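Local coordinates for porin (PDB 5DL7), which probably forms an outer-membrane channel, an OprD-type beta-barrel porin that lets small solutes and perhaps antibiotics into the cell, at residues R247-E252 with E300-L305; Q130-F135 with R211-H216; E365-F370 with R389-R394. One frame throughout, in Å; residues are numbered along the deposited sequence.

Contact 1 (R247-E252 with E300-L305); sequences RFFNSE and ESPVVL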
loop_
_atom_site.group_PDB
_atom_site.type_symbol
_atom_site.label_atom_id
_atom_site.label_comp_id
_atom_site.label_asym_id
_atom_site.label_seq_id
_atom_site.Cartn_x
_atom_site.Cartn_y
_atom_site.Cartn_z
ATOM N N ARG A 247 -14.759 -2.454 3.240
ATOM C CA ARG A 247 -13.830 -2.251 4.397
ATOM C C ARG A 247 -14.414 -1.265 5.352
ATOM O O ARG A 247 -14.849 -0.162 4.932
ATOM C CB ARG A 247 -12.460 -1.771 3.919
ATOM C CG ARG A 247 -11.808 -2.771 2.989
ATOM C CD ARG A 247 -10.397 -2.290 2.570
ATOM N NE ARG A 247 -9.986 -3.092 1.355
ATOM C CZ ARG A 247 -8.904 -2.962 0.661
ATOM N NH1 ARG A 247 -8.034 -2.064 0.952
ATOM N NH2 ARG A 247 -8.707 -3.736 -0.418
ATOM N N PHE A 248 -14.450 -1.644 6.627
ATOM C CA PHE A 248 -14.913 -0.755 7.677
ATOM C C PHE A 248 -13.892 -0.649 8.771
ATOM O O PHE A 248 -13.331 -1.678 9.251
ATOM C CB PHE A 248 -16.129 -1.394 8.333
ATOM C CG PHE A 248 -16.613 -0.670 9.532
ATOM C CD1 PHE A 248 -17.140 0.617 9.433
ATOM C CD2 PHE A 248 -16.492 -1.210 10.793
ATOM C CE1 PHE A 248 -17.653 1.232 10.645
ATOM C CE2 PHE A 248 -16.940 -0.514 11.988
ATOM C CZ PHE A 248 -17.482 0.677 11.859
ATOM N N PHE A 249 -13.570 0.605 9.141
ATOM C CA PHE A 249 -12.638 0.930 10.256
ATOM C C PHE A 249 -13.328 1.676 11.326
ATOM O O PHE A 249 -14.128 2.581 11.027
ATOM C CB PHE A 249 -11.394 1.731 9.682
ATOM C CG PHE A 249 -10.538 1.004 8.739
ATOM C CD1 PHE A 249 -10.858 1.058 7.411
ATOM C CD2 PHE A 249 -9.444 0.371 9.163
ATOM C CE1 PHE A 249 -10.102 0.418 6.427
ATOM C CE2 PHE A 249 -8.613 -0.271 8.193
ATOM C CZ PHE A 249 -8.970 -0.234 6.847
ATOM N N ASN A 250 -12.934 1.366 12.527
ATOM C CA ASN A 250 -13.368 2.087 13.752
ATOM C C ASN A 250 -12.137 2.411 14.550
ATOM O O ASN A 250 -11.362 1.546 14.913
ATOM C CB ASN A 250 -14.342 1.217 14.616
ATOM C CG ASN A 250 -14.875 1.924 15.841
ATOM O OD1 ASN A 250 -15.514 2.967 15.635
ATOM N ND2 ASN A 250 -14.591 1.452 17.033
ATOM N N SER A 251 -12.001 3.745 14.855
ATOM C CA SER A 251 -10.750 4.215 15.497
ATOM C C SER A 251 -11.054 5.185 16.605
ATOM O O SER A 251 -11.964 6.041 16.485
ATOM C CB SER A 251 -9.790 4.883 14.497
ATOM O OG SER A 251 -9.542 4.092 13.324
ATOM N N GLU A 252 -10.294 5.077 17.674
ATOM C CA GLU A 252 -10.433 5.935 18.888
ATOM C C GLU A 252 -9.071 6.156 19.467
ATOM O O GLU A 252 -8.215 5.298 19.426
ATOM C CB GLU A 252 -11.420 5.288 19.889
ATOM C CG GLU A 252 -11.581 5.875 21.160
ATOM C CD GLU A 252 -12.597 5.124 22.176
ATOM O OE1 GLU A 252 -13.035 5.784 23.097
ATOM O OE2 GLU A 252 -12.970 4.037 21.912
ATOM N N GLU A 300 0.227 4.076 2.557
ATOM C CA GLU A 300 -1.007 4.543 1.952
ATOM C C GLU A 300 -2.121 4.268 2.885
ATOM O O GLU A 300 -2.134 3.363 3.748
ATOM C CB GLU A 300 -1.193 3.813 0.575
ATOM C CG GLU A 300 -0.216 4.356 -0.501
ATOM C CD GLU A 300 1.320 4.022 -0.221
ATOM O OE1 GLU A 300 1.527 2.779 0.116
ATOM O OE2 GLU A 300 2.090 5.004 -0.431
ATOM N N SER A 301 -3.222 5.076 2.765
ATOM C CA SER A 301 -4.465 4.687 3.525
ATOM C C SER A 301 -4.951 3.317 3.173
ATOM O O SER A 301 -4.831 2.849 1.998
ATOM C CB SER A 301 -5.578 5.724 3.119
ATOM O OG SER A 301 -6.799 5.316 3.757
ATOM N N PRO A 302 -5.415 2.568 4.118
ATOM C CA PRO A 302 -5.869 1.196 3.944
ATOM C C PRO A 302 -7.248 0.953 3.366
ATOM O O PRO A 302 -7.680 -0.173 3.252
ATOM C CB PRO A 302 -5.729 0.584 5.340
ATOM C CG PRO A 302 -6.182 1.716 6.173
ATOM C CD PRO A 302 -5.423 2.926 5.562
ATOM N N VAL A 303 -7.886 2.027 2.938
ATOM C CA VAL A 303 -9.258 1.962 2.406
ATOM C C VAL A 303 -9.268 1.419 0.999
ATOM O O VAL A 303 -8.267 1.225 0.358
ATOM C CB VAL A 303 -9.852 3.403 2.486
ATOM C CG1 VAL A 303 -9.867 3.990 3.891
ATOM C CG2 VAL A 303 -9.194 4.322 1.507
ATOM N N VAL A 304 -10.480 1.120 0.524
ATOM C CA VAL A 304 -10.543 0.363 -0.697
ATOM C C VAL A 304 -10.020 1.054 -1.900
ATOM O O VAL A 304 -9.533 0.441 -2.821
ATOM C CB VAL A 304 -11.976 -0.220 -0.919
ATOM C CG1 VAL A 304 -12.885 0.755 -1.411
ATOM C CG2 VAL A 304 -11.967 -1.190 -2.129
ATOM N N LEU A 305 -10.288 2.320 -1.976
ATOM C CA LEU A 305 -9.857 3.139 -3.184
ATOM C C LEU A 305 -8.428 3.583 -2.921
ATOM O O LEU A 305 -8.160 4.327 -1.949
ATOM C CB LEU A 305 -10.849 4.305 -3.486
ATOM C CG LEU A 305 -12.279 3.931 -3.596
ATOM C CD1 LEU A 305 -13.081 5.166 -3.959
ATOM C CD2 LEU A 305 -12.382 2.860 -4.709
#

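Contact 2 (Q130-F135 with R211-H216); sequences QLPTIF and RLRAYH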
loop_
_atom_site.group_PDB
_atom_site.type_symbol
_atom_site.label_atom_id
_atom_site.label_comp_id
_atom_site.label_asym_id
_atom_site.label_seq_id
_atom_site.Cartn_x
_atom_site.Cartn_y
_atom_site.Cartn_z
ATOM N N GLN A 130 0.791 -7.624 5.954
ATOM C CA GLN A 130 -0.143 -7.411 4.879
ATOM C C GLN A 130 -1.600 -7.385 5.391
ATOM O O GLN A 130 -2.484 -8.010 4.801
ATOM C CB GLN A 130 -0.021 -8.581 3.901
ATOM C CG GLN A 130 1.428 -8.803 3.441
ATOM C CD GLN A 130 1.642 -7.857 2.378
ATOM O OE1 GLN A 130 2.014 -6.771 2.537
ATOM N NE2 GLN A 130 1.333 -8.314 1.225
ATOM N N LEU A 131 -1.853 -6.708 6.479
ATOM C CA LEU A 131 -3.207 -6.606 7.117
ATOM C C LEU A 131 -3.756 -5.273 6.989
ATOM O O LEU A 131 -3.052 -4.212 6.828
ATOM C CB LEU A 131 -3.086 -6.912 8.609
ATOM C CG LEU A 131 -2.619 -8.304 8.946
ATOM C CD1 LEU A 131 -2.584 -8.538 10.424
ATOM C CD2 LEU A 131 -3.257 -9.471 8.203
ATOM N N PRO A 132 -5.091 -5.149 7.055
ATOM C CA PRO A 132 -5.648 -3.790 6.984
ATOM C C PRO A 132 -5.292 -2.824 8.081
ATOM O O PRO A 132 -5.302 -1.632 7.924
ATOM C CB PRO A 132 -7.200 -4.039 7.021
ATOM C CG PRO A 132 -7.319 -5.479 6.755
ATOM C CD PRO A 132 -6.058 -6.246 7.062
ATOM N N THR A 133 -4.874 -3.375 9.266
ATOM C CA THR A 133 -4.383 -2.569 10.366
ATOM C C THR A 133 -2.849 -2.252 10.270
ATOM O O THR A 133 -2.421 -1.448 11.030
ATOM C CB THR A 133 -4.636 -3.326 11.661
ATOM O OG1 THR A 133 -4.213 -4.650 11.540
ATOM C CG2 THR A 133 -6.217 -3.245 11.922
ATOM N N ILE A 134 -2.150 -2.944 9.370
ATOM C CA ILE A 134 -0.668 -2.814 9.238
ATOM C C ILE A 134 -0.335 -3.451 7.904
ATOM O O ILE A 134 -0.172 -4.639 7.774
ATOM C CB ILE A 134 0.103 -3.347 10.461
ATOM C CG1 ILE A 134 1.663 -3.137 10.273
ATOM C CG2 ILE A 134 -0.266 -4.755 10.858
ATOM C CD1 ILE A 134 2.502 -3.391 11.442
ATOM N N PHE A 135 -0.180 -2.573 6.928
ATOM C CA PHE A 135 0.089 -3.056 5.584
ATOM C C PHE A 135 1.333 -2.386 5.028
ATOM O O PHE A 135 1.410 -1.196 4.788
ATOM C CB PHE A 135 -1.132 -2.686 4.670
ATOM C CG PHE A 135 -1.143 -3.501 3.391
ATOM C CD1 PHE A 135 -0.377 -3.053 2.313
ATOM C CD2 PHE A 135 -1.824 -4.627 3.244
ATOM C CE1 PHE A 135 -0.351 -3.726 1.092
ATOM C CE2 PHE A 135 -1.699 -5.386 2.025
ATOM C CZ PHE A 135 -0.951 -4.906 1.017
ATOM N N ARG A 211 -14.435 -13.866 1.260
ATOM C CA ARG A 211 -13.488 -13.909 2.381
ATOM C C ARG A 211 -14.042 -12.910 3.347
ATOM O O ARG A 211 -14.296 -11.731 2.953
ATOM C CB ARG A 211 -12.117 -13.564 1.904
ATOM C CG ARG A 211 -11.069 -13.375 3.004
ATOM C CD ARG A 211 -9.651 -13.097 2.458
ATOM N NE ARG A 211 -9.560 -11.742 1.878
ATOM C CZ ARG A 211 -8.437 -11.017 1.772
ATOM N NH1 ARG A 211 -7.277 -11.655 1.973
ATOM N NH2 ARG A 211 -8.445 -9.804 1.204
ATOM N N LEU A 212 -14.029 -13.207 4.632
ATOM C CA LEU A 212 -14.517 -12.284 5.729
ATOM C C LEU A 212 -13.330 -12.080 6.675
ATOM O O LEU A 212 -12.607 -13.027 6.939
ATOM C CB LEU A 212 -15.617 -12.956 6.537
ATOM C CG LEU A 212 -16.796 -13.474 5.809
ATOM C CD1 LEU A 212 -17.853 -14.023 6.793
ATOM C CD2 LEU A 212 -17.454 -12.602 4.789
ATOM N N ARG A 213 -13.013 -10.849 7.146
ATOM C CA ARG A 213 -11.856 -10.534 7.878
ATOM C C ARG A 213 -12.294 -9.600 9.044
ATOM O O ARG A 213 -13.179 -8.720 8.914
ATOM C CB ARG A 213 -10.862 -9.808 7.046
ATOM C CG ARG A 213 -10.388 -10.648 5.834
ATOM C CD ARG A 213 -9.205 -10.031 5.178
ATOM N NE ARG A 213 -9.673 -8.818 4.495
ATOM C CZ ARG A 213 -8.872 -7.815 4.028
ATOM N NH1 ARG A 213 -7.576 -7.888 4.217
ATOM N NH2 ARG A 213 -9.317 -6.760 3.285
ATOM N N ALA A 214 -11.555 -9.761 10.150
ATOM C CA ALA A 214 -11.790 -8.963 11.379
ATOM C C ALA A 214 -10.421 -8.871 12.053
ATOM O O ALA A 214 -9.790 -9.848 12.320
ATOM C CB ALA A 214 -12.835 -9.537 12.279
ATOM N N TYR A 215 -10.072 -7.641 12.453
ATOM C CA TYR A 215 -8.832 -7.448 13.197
ATOM C C TYR A 215 -9.033 -6.305 14.210
ATOM O O TYR A 215 -9.833 -5.373 14.027
ATOM C CB TYR A 215 -7.643 -7.006 12.291
ATOM C CG TYR A 215 -7.268 -8.060 11.278
ATOM C CD1 TYR A 215 -6.438 -9.086 11.585
ATOM C CD2 TYR A 215 -7.869 -7.941 10.014
ATOM C CE1 TYR A 215 -6.239 -10.151 10.665
ATOM C CE2 TYR A 215 -7.635 -8.976 9.080
ATOM C CZ TYR A 215 -6.869 -10.013 9.435
ATOM O OH TYR A 215 -6.674 -10.982 8.457
ATOM N N HIS A 216 -8.281 -6.385 15.261
ATOM C CA HIS A 216 -8.111 -5.342 16.278
ATOM C C HIS A 216 -6.617 -4.925 16.357
ATOM O O HIS A 216 -5.763 -5.755 16.244
ATOM C CB HIS A 216 -8.606 -5.792 17.701
ATOM C CG HIS A 216 -8.144 -4.884 18.813
ATOM N ND1 HIS A 216 -8.726 -3.659 19.050
ATOM C CD2 HIS A 216 -7.091 -4.971 19.651
ATOM C CE1 HIS A 216 -8.071 -3.051 20.017
ATOM N NE2 HIS A 216 -7.135 -3.842 20.461
HETATM O O HOH W 1 -4.847 -6.683 3.840
#

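Contact 3 (E365-F370 with R389-R394); sequences EDSLEF and RFSHYR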
loop_
_atom_site.group_PDB
_atom_site.type_symbol
_atom_site.label_atom_id
_atom_site.label_comp_id
_atom_site.label_asym_id
_atom_site.label_seq_id
_atom_site.Cartn_x
_atom_site.Cartn_y
_atom_site.Cartn_z
ATOM N N GLU A 365 -11.748 17.290 -3.886
ATOM C CA GLU A 365 -10.586 16.805 -4.694
ATOM C C GLU A 365 -11.033 15.790 -5.717
ATOM O O GLU A 365 -12.085 15.142 -5.497
ATOM C CB GLU A 365 -9.457 16.220 -3.808
ATOM C CG GLU A 365 -9.976 15.040 -3.029
ATOM C CD GLU A 365 -8.982 14.480 -1.982
ATOM O OE1 GLU A 365 -7.764 14.611 -2.194
ATOM O OE2 GLU A 365 -9.365 13.645 -1.062
ATOM N N ASP A 366 -10.301 15.653 -6.788
ATOM C CA ASP A 366 -10.657 14.624 -7.794
ATOM C C ASP A 366 -9.434 14.125 -8.502
ATOM O O ASP A 366 -8.404 14.809 -8.573
ATOM C CB ASP A 366 -11.809 14.975 -8.689
ATOM C CG ASP A 366 -11.543 16.019 -9.768
ATOM O OD1 ASP A 366 -10.483 16.677 -9.776
ATOM O OD2 ASP A 366 -12.441 16.211 -10.674
ATOM N N SER A 367 -9.542 12.914 -9.004
ATOM C CA SER A 367 -8.444 12.263 -9.765
ATOM C C SER A 367 -8.994 11.507 -10.957
ATOM O O SER A 367 -9.927 10.697 -10.766
ATOM C CB SER A 367 -7.826 11.169 -8.878
ATOM O OG SER A 367 -7.097 11.633 -7.766
ATOM N N LEU A 368 -8.351 11.706 -12.064
ATOM C CA LEU A 368 -8.538 10.840 -13.277
ATOM C C LEU A 368 -7.233 10.092 -13.476
ATOM O O LEU A 368 -6.217 10.724 -13.679
ATOM C CB LEU A 368 -8.960 11.619 -14.541
ATOM C CG LEU A 368 -9.159 10.762 -15.817
ATOM C CD1 LEU A 368 -10.346 9.729 -15.540
ATOM C CD2 LEU A 368 -9.484 11.764 -16.891
ATOM N N GLU A 369 -7.287 8.779 -13.454
ATOM C CA GLU A 369 -6.121 7.948 -13.645
ATOM C C GLU A 369 -6.225 6.960 -14.803
ATOM O O GLU A 369 -7.272 6.493 -15.165
ATOM C CB GLU A 369 -5.797 7.046 -12.476
ATOM C CG GLU A 369 -5.668 7.872 -11.172
ATOM C CD GLU A 369 -5.114 7.008 -9.999
ATOM O OE1 GLU A 369 -4.935 5.788 -10.093
ATOM O OE2 GLU A 369 -4.911 7.684 -8.917
ATOM N N PHE A 370 -5.066 6.682 -15.359
ATOM C CA PHE A 370 -4.793 5.674 -16.416
ATOM C C PHE A 370 -3.656 4.774 -16.023
ATOM O O PHE A 370 -2.711 5.248 -15.460
ATOM C CB PHE A 370 -4.439 6.306 -17.754
ATOM C CG PHE A 370 -5.514 7.125 -18.264
ATOM C CD1 PHE A 370 -6.540 6.508 -18.984
ATOM C CD2 PHE A 370 -5.608 8.504 -18.001
ATOM C CE1 PHE A 370 -7.659 7.205 -19.510
ATOM C CE2 PHE A 370 -6.705 9.249 -18.540
ATOM C CZ PHE A 370 -7.750 8.574 -19.246
ATOM N N ARG A 389 1.603 4.604 -15.356
ATOM C CA ARG A 389 0.496 5.151 -14.622
ATOM C C ARG A 389 0.560 6.657 -14.708
ATOM O O ARG A 389 1.607 7.296 -14.506
ATOM C CB ARG A 389 0.510 4.704 -13.197
ATOM C CG ARG A 389 0.015 3.267 -12.989
ATOM C CD ARG A 389 0.213 2.797 -11.510
ATOM N NE ARG A 389 1.630 2.617 -11.276
ATOM C CZ ARG A 389 2.147 2.385 -10.052
ATOM N NH1 ARG A 389 1.279 2.310 -9.002
ATOM N NH2 ARG A 389 3.453 2.140 -9.868
ATOM N N PHE A 390 -0.639 7.237 -14.877
ATOM C CA PHE A 390 -0.821 8.713 -14.937
ATOM C C PHE A 390 -2.034 9.133 -14.104
ATOM O O PHE A 390 -3.085 8.522 -14.215
ATOM C CB PHE A 390 -1.057 9.140 -16.348
ATOM C CG PHE A 390 -0.042 8.729 -17.312
ATOM C CD1 PHE A 390 1.155 9.567 -17.507
ATOM C CD2 PHE A 390 -0.175 7.528 -18.077
ATOM C CE1 PHE A 390 2.165 9.029 -18.432
ATOM C CE2 PHE A 390 0.831 7.077 -18.996
ATOM C CZ PHE A 390 1.949 7.867 -19.171
ATOM N N SER A 391 -1.907 10.197 -13.361
ATOM C CA SER A 391 -2.968 10.725 -12.531
ATOM C C SER A 391 -3.038 12.266 -12.827
ATOM O O SER A 391 -2.064 12.948 -12.647
ATOM C CB SER A 391 -2.708 10.477 -11.121
ATOM O OG SER A 391 -3.445 11.307 -10.228
ATOM N N HIS A 392 -4.218 12.742 -13.145
ATOM C CA HIS A 392 -4.464 14.181 -13.153
ATOM C C HIS A 392 -5.325 14.375 -11.869
ATOM O O HIS A 392 -6.501 13.995 -11.820
ATOM C CB HIS A 392 -5.348 14.587 -14.407
ATOM C CG HIS A 392 -5.824 16.065 -14.386
ATOM N ND1 HIS A 392 -5.027 17.108 -14.014
ATOM C CD2 HIS A 392 -7.066 16.629 -14.592
ATOM C CE1 HIS A 392 -5.695 18.267 -14.103
ATOM N NE2 HIS A 392 -6.948 17.986 -14.408
ATOM N N TYR A 393 -4.736 15.093 -10.959
ATOM C CA TYR A 393 -5.275 15.312 -9.622
ATOM C C TYR A 393 -5.466 16.790 -9.352
ATOM O O TYR A 393 -4.570 17.636 -9.582
ATOM C CB TYR A 393 -4.310 14.683 -8.576
ATOM C CG TYR A 393 -4.765 14.994 -7.164
ATOM C CD1 TYR A 393 -5.864 14.410 -6.592
ATOM C CD2 TYR A 393 -3.990 15.917 -6.421
ATOM C CE1 TYR A 393 -6.254 14.777 -5.282
ATOM C CE2 TYR A 393 -4.407 16.289 -5.133
ATOM C CZ TYR A 393 -5.485 15.669 -4.580
ATOM O OH TYR A 393 -5.937 16.081 -3.253
ATOM N N ARG A 394 -6.670 17.143 -8.848
ATOM C CA ARG A 394 -6.893 18.534 -8.468
ATOM C C ARG A 394 -7.499 18.582 -7.070
ATOM O O ARG A 394 -8.338 17.687 -6.677
ATOM C CB ARG A 394 -7.902 19.119 -9.364
ATOM C CG ARG A 394 -7.662 19.056 -10.878
ATOM C CD ARG A 394 -8.869 19.689 -11.656
ATOM N NE ARG A 394 -10.150 18.937 -11.474
ATOM C CZ ARG A 394 -11.302 19.442 -11.829
ATOM N NH1 ARG A 394 -12.431 18.850 -11.628
ATOM N NH2 ARG A 394 -11.296 20.667 -12.449
HETATM O O HOH W 2 -8.600 15.760 -11.596
HETATM O O HOH W 3 -4.848 10.202 -8.054
#

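Contact 1 (R247-E252 with E300-L305)
The long loop between strands 278-288 and 318-327 folds against the barrel wall here, with P302 resting on F249 and its carbonyl taken by R247 of strand 240-253. The apolar half is compact: P302 CG meets F249 CZ at 3.5 Å, and the pyrrolidine crosses the phenyl slantwise. V303 CG1 reaches F249 CE1 more loosely, at 4.4 Å. F249 has CG beside its backbone N (chi1 -64°), which swings the ring out from the wall to the loop, where F227 also meets it edge-to-face. The polar half belongs to R247. Its chain runs out extended from CG to NE, and NH1 donates to P302 O at 3.0 Å with an N-H...O angle of 157°. The acceptor lies in the guanidinium plane, but the donor sits 44° above the carbonyl plane. V304 CA lies over one face of the guanidinium, toward its rim, 3.9 Å from R247 CZ, and NH2 is salt-bridged to D245, so one cation joins the loop backbone to an acid of its own strand. S268 on the adjoining strand takes V304 N. Such a loop folded onto the barrel wall is consistent with the inward-folded loops that narrow OprD-family channels.

Contact 2 (Q130-F135 with R211-H216)
L131 and P132 pack against the ring of Y215, and this is the dense part of the contact. Both come from the same side of the ring, obliquely, and each crosses the tyrosine at about a right angle. L131 uses its two branches: CD1 stands 4.0 Å from Y215 CE1, and CD2 touches Y215 OH at 3.7 Å. P132 CD approaches Y215 CE2, also at 3.7 Å. T133 adds its methyl, CG2, at 4.0 Å from Y215 CB. The threonine's first torsion (chi1 48°) turns CG2 to the tyrosine and leaves OG1 to hydrogen-bond with T200 OG1. P132 is packed on R213 as well, its CG 3.5 Å from R213 NH1. The R213 chain is bent at chi3 (-71°), which turns the group to the proline. The guanidinium is flanked on two faces, by P132 CG and by R211 NH2 of its own strand, the latter 3.5 Å above the plane and over its centre. What presents the turn's side chains together is a type I turn from L131 to I134, pinned by backbone bonds in both directions between those two residues.

The side toward Q130 is looser and wetter. No direct hydrogen bond crosses between the segments; instead a water receives R213 NH1 at 3.0 Å and donates to Q130 O. It lies at the edge of the R213 guanidinium, in its plane, and Q130 beyond is exposed.

Strand 210-219 pairs with 198-206 and 223-235 in the barrel wall, P132 also touches F227 of strand 223-235, and L131 reaches across to E162 and F164 on strand 159-170.

Contact 3 (E365-F370 with R389-R394)
E365 OE1 is gripped by two hydroxyls: Y393 OH donates to it at 2.6 Å, and S310 OG bonds to it from a loop. Y393 OH takes the anti lone pair of OE1, and OE1 lies at the edge of the tyrosine ring, in its plane, while carboxylate and ring planes are 65° apart. Y393 CG stands opposite the backbone N (chi1 175°), sending the phenol along the sheet to E365. On the other face, R394 forms a side-on salt bridge with D366, NE to OD1 at 2.8 Å and NH1 to OD2 at 2.8 Å. NE meets the syn lone pair of OD1; NH1 meets OD2 27° out of the carboxylate plane. Y347 OH also binds D366 OD2.

Backbone bonds run in both directions at D366–R394, L368–H392 and F370–F390, the last pair 2.9 Å each way between N and O. At the non-hydrogen-bonded pairs S367–Y393 and E369–S391, one water bonds S367 OG at 2.7 Å, E369 OE2 at 2.7 Å and S391 OG at 2.8 Å; Y312 OH also bonds S367 OG, S309 OG bonds S391 OG, and R346 salt-bridges E369. The opposite face, which also bears D366, H392 and R394, carries L368, F370 and F390; a detergent molecule touches L368, consistent with a lipid-facing surface there.

The hairpin lies in the barrel wall between strand 341-353, beside 363-375, and strand 406-418, beside 384-395.

Following the chain from its N terminus, contact 2 closes first, bringing the turn after strand 126-131 back to strand 210-219. Contact 1 then links strand 240-253 to the loop that comes before strand 318-327. Contact 3 is the shortest closure, a hairpin near the C terminus. The three follow in series; none encloses or crosses another. Contacts 1 and 2 still meet in space: P132 O lies 3.4 Å from P302 CB and 3.6 Å from F249 CE2, so the two folded-in segments pack on each other as well as on the wall. Contact 3, with centre 27 Å from that of contact 2, joins neighbouring wall strands on the other side of the chain's centre.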